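Local structure of putative phosphosugar isomerase (Silicibacter pomeroyi DSS-3, 3FJ1) at residues Leu258-Gly263 with Leu310-Ser315; Thr283-Thr288 with Arg295-Val300. The protein probably binds phosphosugars or related carbohydrate derivatives through its two SIS domains, although its precise reaction has not been established. All coordinates share one frame; numbering follows the deposited sequence.

In the fold
Both contacts belong to the second SIS domain, and their centres lie about 9 Å apart. Contact 1 sets the end of the central strand 257-259 against the helix 308-326; contact 2 pairs the next strand of the same parallel sheet, 284-286, with the edge strand 295-296, and is nested in the chain between the two halves of contact 1. They meet directly: Gly259 N lies 2.8 Å from Phe285 O and Ser311 OG 2.6 Å from Val300 O, both probable hydrogen bonds, while Leu258 CD2 packs 3.5 Å from Leu297 CD1. Leu312 CD1 also packs 3.5 Å from Thr287 OG1, which bonds to Ala261 N.

Contact 1: residues Leu258-Gly263 with Leu310-Ser315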
loop_
_atom_site.group_PDB
_atom_site.type_symbol
_atom_site.label_atom_id
_atom_site.label_comp_id
_atom_site.label_asym_id
_atom_site.label_seq_id
_atom_site.Cartn_x
_atom_site.Cartn_y
_atom_site.Cartn_z
ATOM N N LEU A 258 8.450 -9.052 -15.061
ATOM C CA LEU A 258 7.645 -10.251 -14.956
ATOM C C LEU A 258 6.188 -9.873 -14.714
ATOM O O LEU A 258 5.851 -9.336 -13.647
ATOM C CB LEU A 258 8.157 -11.082 -13.790
ATOM C CG LEU A 258 7.789 -12.560 -13.700
ATOM C CD1 LEU A 258 8.382 -13.148 -12.409
ATOM C CD2 LEU A 258 6.316 -12.903 -13.864
ATOM N N GLY A 259 5.323 -10.153 -15.684
ATOM C CA GLY A 259 3.904 -9.868 -15.566
ATOM C C GLY A 259 3.103 -11.050 -15.037
ATOM O O GLY A 259 3.012 -12.087 -15.696
ATOM N N PHE A 260 2.543 -10.872 -13.839
ATOM C CA PHE A 260 1.659 -11.840 -13.199
ATOM C C PHE A 260 0.255 -11.685 -13.767
ATOM O O PHE A 260 -0.455 -10.730 -13.440
ATOM C CB PHE A 260 1.671 -11.683 -11.676
ATOM C CG PHE A 260 2.945 -12.199 -11.042
ATOM C CD1 PHE A 260 3.078 -13.529 -10.767
ATOM C CD2 PHE A 260 4.002 -11.352 -10.738
ATOM C CE1 PHE A 260 4.238 -14.015 -10.175
ATOM C CE2 PHE A 260 5.149 -11.815 -10.141
ATOM C CZ PHE A 260 5.279 -13.124 -9.857
ATOM N N ALA A 261 -0.105 -12.621 -14.648
ATOM C CA ALA A 261 -1.449 -12.670 -15.259
ATOM C C ALA A 261 -2.231 -13.919 -14.830
ATOM O O ALA A 261 -1.780 -15.043 -15.054
ATOM C CB ALA A 261 -1.338 -12.632 -16.798
ATOM N N ALA A 262 -3.377 -13.716 -14.177
ATOM C CA ALA A 262 -4.296 -14.777 -13.839
ATOM C C ALA A 262 -5.290 -14.895 -14.991
ATOM O O ALA A 262 -5.406 -13.979 -15.810
ATOM C CB ALA A 262 -5.050 -14.437 -12.518
ATOM N N GLY A 263 -5.995 -16.023 -15.064
ATOM C CA GLY A 263 -7.056 -16.228 -16.065
ATOM C C GLY A 263 -8.337 -15.565 -15.595
ATOM O O GLY A 263 -9.321 -16.233 -15.254
ATOM N N LEU A 310 -2.218 -18.067 -6.837
ATOM C CA LEU A 310 -1.460 -18.969 -5.982
ATOM C C LEU A 310 -0.568 -19.899 -6.810
ATOM O O LEU A 310 0.581 -20.198 -6.432
ATOM C CB LEU A 310 -2.396 -19.752 -5.069
ATOM C CG LEU A 310 -3.034 -18.972 -3.902
ATOM C CD1 LEU A 310 -4.086 -19.855 -3.296
ATOM C CD2 LEU A 310 -1.995 -18.492 -2.864
ATOM N N SER A 311 -1.070 -20.348 -7.958
ATOM C CA SER A 311 -0.259 -21.178 -8.822
ATOM C C SER A 311 0.967 -20.353 -9.331
ATOM O O SER A 311 2.115 -20.814 -9.346
ATOM C CB SER A 311 -1.135 -21.694 -9.977
ATOM O OG SER A 311 -0.330 -22.322 -10.962
ATOM N N LEU A 312 0.723 -19.110 -9.722
ATOM C CA LEU A 312 1.787 -18.248 -10.251
ATOM C C LEU A 312 2.894 -17.976 -9.228
ATOM O O LEU A 312 4.060 -18.003 -9.555
ATOM C CB LEU A 312 1.188 -16.909 -10.705
ATOM C CG LEU A 312 0.031 -16.947 -11.697
ATOM C CD1 LEU A 312 -0.420 -15.536 -12.056
ATOM C CD2 LEU A 312 0.469 -17.729 -12.961
ATOM N N ILE A 313 2.509 -17.690 -7.980
ATOM C CA ILE A 313 3.489 -17.417 -6.941
ATOM C C ILE A 313 4.310 -18.666 -6.615
ATOM O O ILE A 313 5.481 -18.540 -6.301
ATOM C CB ILE A 313 2.882 -16.765 -5.680
ATOM C CG1 ILE A 313 3.981 -16.033 -4.864
ATOM C CG2 ILE A 313 2.017 -17.777 -4.844
ATOM C CD1 ILE A 313 4.600 -14.756 -5.529
ATOM N N VAL A 314 3.707 -19.851 -6.666
ATOM C CA VAL A 314 4.469 -21.096 -6.434
ATOM C C VAL A 314 5.554 -21.248 -7.533
ATOM O O VAL A 314 6.731 -21.576 -7.235
ATOM C CB VAL A 314 3.565 -22.335 -6.289
ATOM C CG1 VAL A 314 4.405 -23.623 -6.324
ATOM C CG2 VAL A 314 2.723 -22.257 -4.946
ATOM N N SER A 315 5.175 -21.005 -8.781
ATOM C CA SER A 315 6.151 -21.055 -9.877
ATOM C C SER A 315 7.261 -20.004 -9.667
ATOM O O SER A 315 8.446 -20.262 -9.901
ATOM C CB SER A 315 5.471 -20.896 -11.222
ATOM O OG SER A 315 4.664 -22.047 -11.523
#
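Leu312 projects from helix 308-326 toward the chain that leaves strand 257-259, and Phe260 comes alongside it, the two side chains sliding past each other in opposite directions. The ring meets the leucine with its edge: Leu312 CB lies near the ring plane, 3.9 Å from Phe260 CD1. One face of the same ring carries Leu258 CD2, 4.0 Å above the plane and over its centre, so the phenyl group is bounded by one leucine at its rim and another over a face. Phe260 CG stands anti to the carbonyl carbon (chi1 -74°), which brings the CD1-CE1 edge of the ring against Leu312.

Beyond the ring, the branched end of Leu312 reaches the backbone. Its CD1 comes 3.3 Å from Ala261 O and 4.1 Å from Ala262 N, whereas CD2 is 4.1 Å from Ala261 O. No hydrogen bond crosses between the segments; the buried carbonyl of Ala261 is instead satisfied by Arg301 NH1. Phe260 also packs on Ser220 and Ala223 of helix 217-231, and its carbonyl accepts a bond from Ser216 OG. An aliphatic helix residue packed against the chain leaving the central strand fits the alpha/beta sandwich of the SIS domain, whose five-stranded parallel sheet (strand order 2-1-3-4-5) is flanked by helices.

Contact 2: residues Thr283-Thr288 with Arg295-Val300; sequences TVFATT and RVLEHV
Strands 284-286 and 295-296 pair in parallel, Phe285 bridging to Arg295 and Ala286 to Val296, through the hydrogen bonds Arg295 N to Val284 O (2.9 Å) and Ala286 N to Arg295 O (2.9 Å), and a third, Leu297 N to Ala286 O (2.8 Å), carries the register one residue past the second strand.

Phe285 and Arg295 project from the same face of the sheet and lie side by side, pointing the same way. Arg295 CD reaches Phe285 CE2 at 3.6 Å, with the ring and guanidinium planes 37° apart. The bend in the arginine chain (chi3 65°) keeps its outer atoms beside the ring, NH1 also approaching CE2. Leu297 crosses Phe285 at about a right angle, its CG 3.6 Å from Phe285 CB.

Farther along, Thr287 centres an inverse gamma turn and its carbonyl meets His299: Thr287 O stands 3.5 Å above the imidazole plane, over its centre. His299 ND1 donates to Leu297 O (2.8 Å), with the acceptor in the ring plane; this bond fixes the ring's rotation, the chi1 of 61° having placed CG between the backbone N and carbonyl carbon. With an alanine here, Leu297 O would probably lose its imidazole donor and Thr287 O the ring it lies over.

Strand 257-259 continues the sheet beyond 284-286, whereas 295-296 is its outermost strand within the chain. Glu197 of helix 196-204 touches Phe285, Arg295 and Leu297; Val284 packs on Ala274 and Ile277 of helix 267-279, and His299 rests on Leu312 of helix 308-326.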
loop_
_atom_site.group_PDB
_atom_site.type_symbol
_atom_site.label_atom_id
_atom_site.label_comp_id
_atom_site.label_asym_id
_atom_site.label_seq_id
_atom_site.Cartn_x
_atom_site.Cartn_y
_atom_site.Cartn_z
ATOM N N THR A 283 13.144 -6.419 -21.685
ATOM C CA THR A 283 13.061 -7.854 -21.510
ATOM C C THR A 283 11.855 -8.130 -20.625
ATOM O O THR A 283 11.877 -7.826 -19.436
ATOM C CB THR A 283 14.307 -8.373 -20.829
ATOM O OG1 THR A 283 15.422 -8.047 -21.662
ATOM C CG2 THR A 283 14.218 -9.867 -20.639
ATOM N N VAL A 284 10.795 -8.654 -21.231
ATOM C CA VAL A 284 9.535 -8.871 -20.541
ATOM C C VAL A 284 9.005 -10.293 -20.713
ATOM O O VAL A 284 9.044 -10.863 -21.821
ATOM C CB VAL A 284 8.464 -7.878 -21.055
ATOM C CG1 VAL A 284 7.197 -7.959 -20.166
ATOM C CG2 VAL A 284 9.027 -6.472 -21.111
ATOM N N PHE A 285 8.534 -10.857 -19.602
ATOM C CA PHE A 285 7.951 -12.193 -19.525
ATOM C C PHE A 285 6.569 -12.056 -18.891
ATOM O O PHE A 285 6.345 -11.161 -18.061
ATOM C CB PHE A 285 8.816 -13.087 -18.640
ATOM C CG PHE A 285 10.265 -13.214 -19.079
ATOM C CD1 PHE A 285 11.233 -12.276 -18.686
ATOM C CD2 PHE A 285 10.660 -14.290 -19.854
ATOM C CE1 PHE A 285 12.551 -12.420 -19.083
ATOM C CE2 PHE A 285 11.963 -14.431 -20.243
ATOM C CZ PHE A 285 12.913 -13.491 -19.846
ATOM N N ALA A 286 5.623 -12.916 -19.256
ATOM C CA ALA A 286 4.286 -12.837 -18.632
ATOM C C ALA A 286 3.648 -14.200 -18.565
ATOM O O ALA A 286 3.867 -15.004 -19.458
ATOM C CB ALA A 286 3.397 -11.839 -19.352
ATOM N N THR A 287 2.847 -14.454 -17.524
ATOM C CA THR A 287 2.225 -15.777 -17.268
ATOM C C THR A 287 0.888 -15.909 -18.007
ATOM O O THR A 287 -0.140 -16.158 -17.398
ATOM C CB THR A 287 1.990 -16.032 -15.754
ATOM O OG1 THR A 287 1.041 -15.078 -15.253
ATOM C CG2 THR A 287 3.312 -15.883 -14.901
ATOM N N THR A 288 0.929 -15.753 -19.317
ATOM C CA THR A 288 -0.257 -15.817 -20.144
ATOM C C THR A 288 0.138 -16.045 -21.598
ATOM O O THR A 288 1.145 -15.520 -22.081
ATOM C CB THR A 288 -1.106 -14.536 -20.040
ATOM O OG1 THR A 288 -2.091 -14.531 -21.079
ATOM C CG2 THR A 288 -0.246 -13.278 -20.147
ATOM N N ARG A 295 7.608 -12.511 -23.721
ATOM C CA ARG A 295 7.789 -13.955 -23.722
ATOM C C ARG A 295 6.745 -14.619 -22.838
ATOM O O ARG A 295 6.432 -14.075 -21.772
ATOM C CB ARG A 295 9.211 -14.310 -23.252
ATOM C CG ARG A 295 10.290 -13.743 -24.176
ATOM C CD ARG A 295 11.700 -14.192 -23.799
ATOM N NE ARG A 295 11.930 -15.636 -23.947
ATOM C CZ ARG A 295 13.089 -16.245 -23.665
ATOM N NH1 ARG A 295 14.128 -15.534 -23.213
ATOM N NH2 ARG A 295 13.214 -17.566 -23.830
ATOM N N VAL A 296 6.189 -15.758 -23.280
ATOM C CA VAL A 296 5.207 -16.498 -22.470
ATOM C C VAL A 296 5.924 -17.328 -21.427
ATOM O O VAL A 296 6.850 -18.085 -21.753
ATOM C CB VAL A 296 4.313 -17.434 -23.321
ATOM C CG1 VAL A 296 3.411 -18.257 -22.425
ATOM C CG2 VAL A 296 3.534 -16.605 -24.359
ATOM N N LEU A 297 5.535 -17.163 -20.159
ATOM C CA LEU A 297 6.087 -17.982 -19.096
ATOM C C LEU A 297 5.184 -19.173 -18.863
ATOM O O LEU A 297 3.950 -19.037 -18.804
ATOM C CB LEU A 297 6.200 -17.231 -17.774
ATOM C CG LEU A 297 7.262 -16.150 -17.643
ATOM C CD1 LEU A 297 6.936 -15.271 -16.407
ATOM C CD2 LEU A 297 8.659 -16.744 -17.580
ATOM N N GLU A 298 5.812 -20.320 -18.684
ATOM C CA GLU A 298 5.111 -21.556 -18.368
ATOM C C GLU A 298 4.274 -21.353 -17.108
ATOM O O GLU A 298 4.782 -20.818 -16.137
ATOM C CB GLU A 298 6.137 -22.635 -18.110
ATOM C CG GLU A 298 5.583 -23.985 -18.268
ATOM C CD GLU A 298 6.633 -25.072 -18.205
ATOM O OE1 GLU A 298 7.844 -24.815 -18.391
ATOM O OE2 GLU A 298 6.202 -26.204 -17.960
ATOM N N HIS A 299 2.995 -21.742 -17.143
ATOM C CA HIS A 299 2.123 -21.607 -15.973
ATOM C C HIS A 299 0.968 -22.606 -15.929
ATOM O O HIS A 299 0.571 -23.190 -16.951
ATOM C CB HIS A 299 1.542 -20.178 -15.895
ATOM C CG HIS A 299 0.712 -19.813 -17.083
ATOM N ND1 HIS A 299 1.267 -19.471 -18.301
ATOM C CD2 HIS A 299 -0.624 -19.819 -17.263
ATOM C CE1 HIS A 299 0.297 -19.254 -19.170
ATOM N NE2 HIS A 299 -0.864 -19.445 -18.564
ATOM N N VAL A 300 0.402 -22.753 -14.733
ATOM C CA VAL A 300 -0.698 -23.678 -14.525
ATOM C C VAL A 300 -1.958 -22.949 -14.049
ATOM O O VAL A 300 -1.944 -22.286 -13.005
ATOM C CB VAL A 300 -0.314 -24.777 -13.510
ATOM C CG1 VAL A 300 -1.418 -25.828 -13.460
ATOM C CG2 VAL A 300 1.067 -25.412 -13.838
#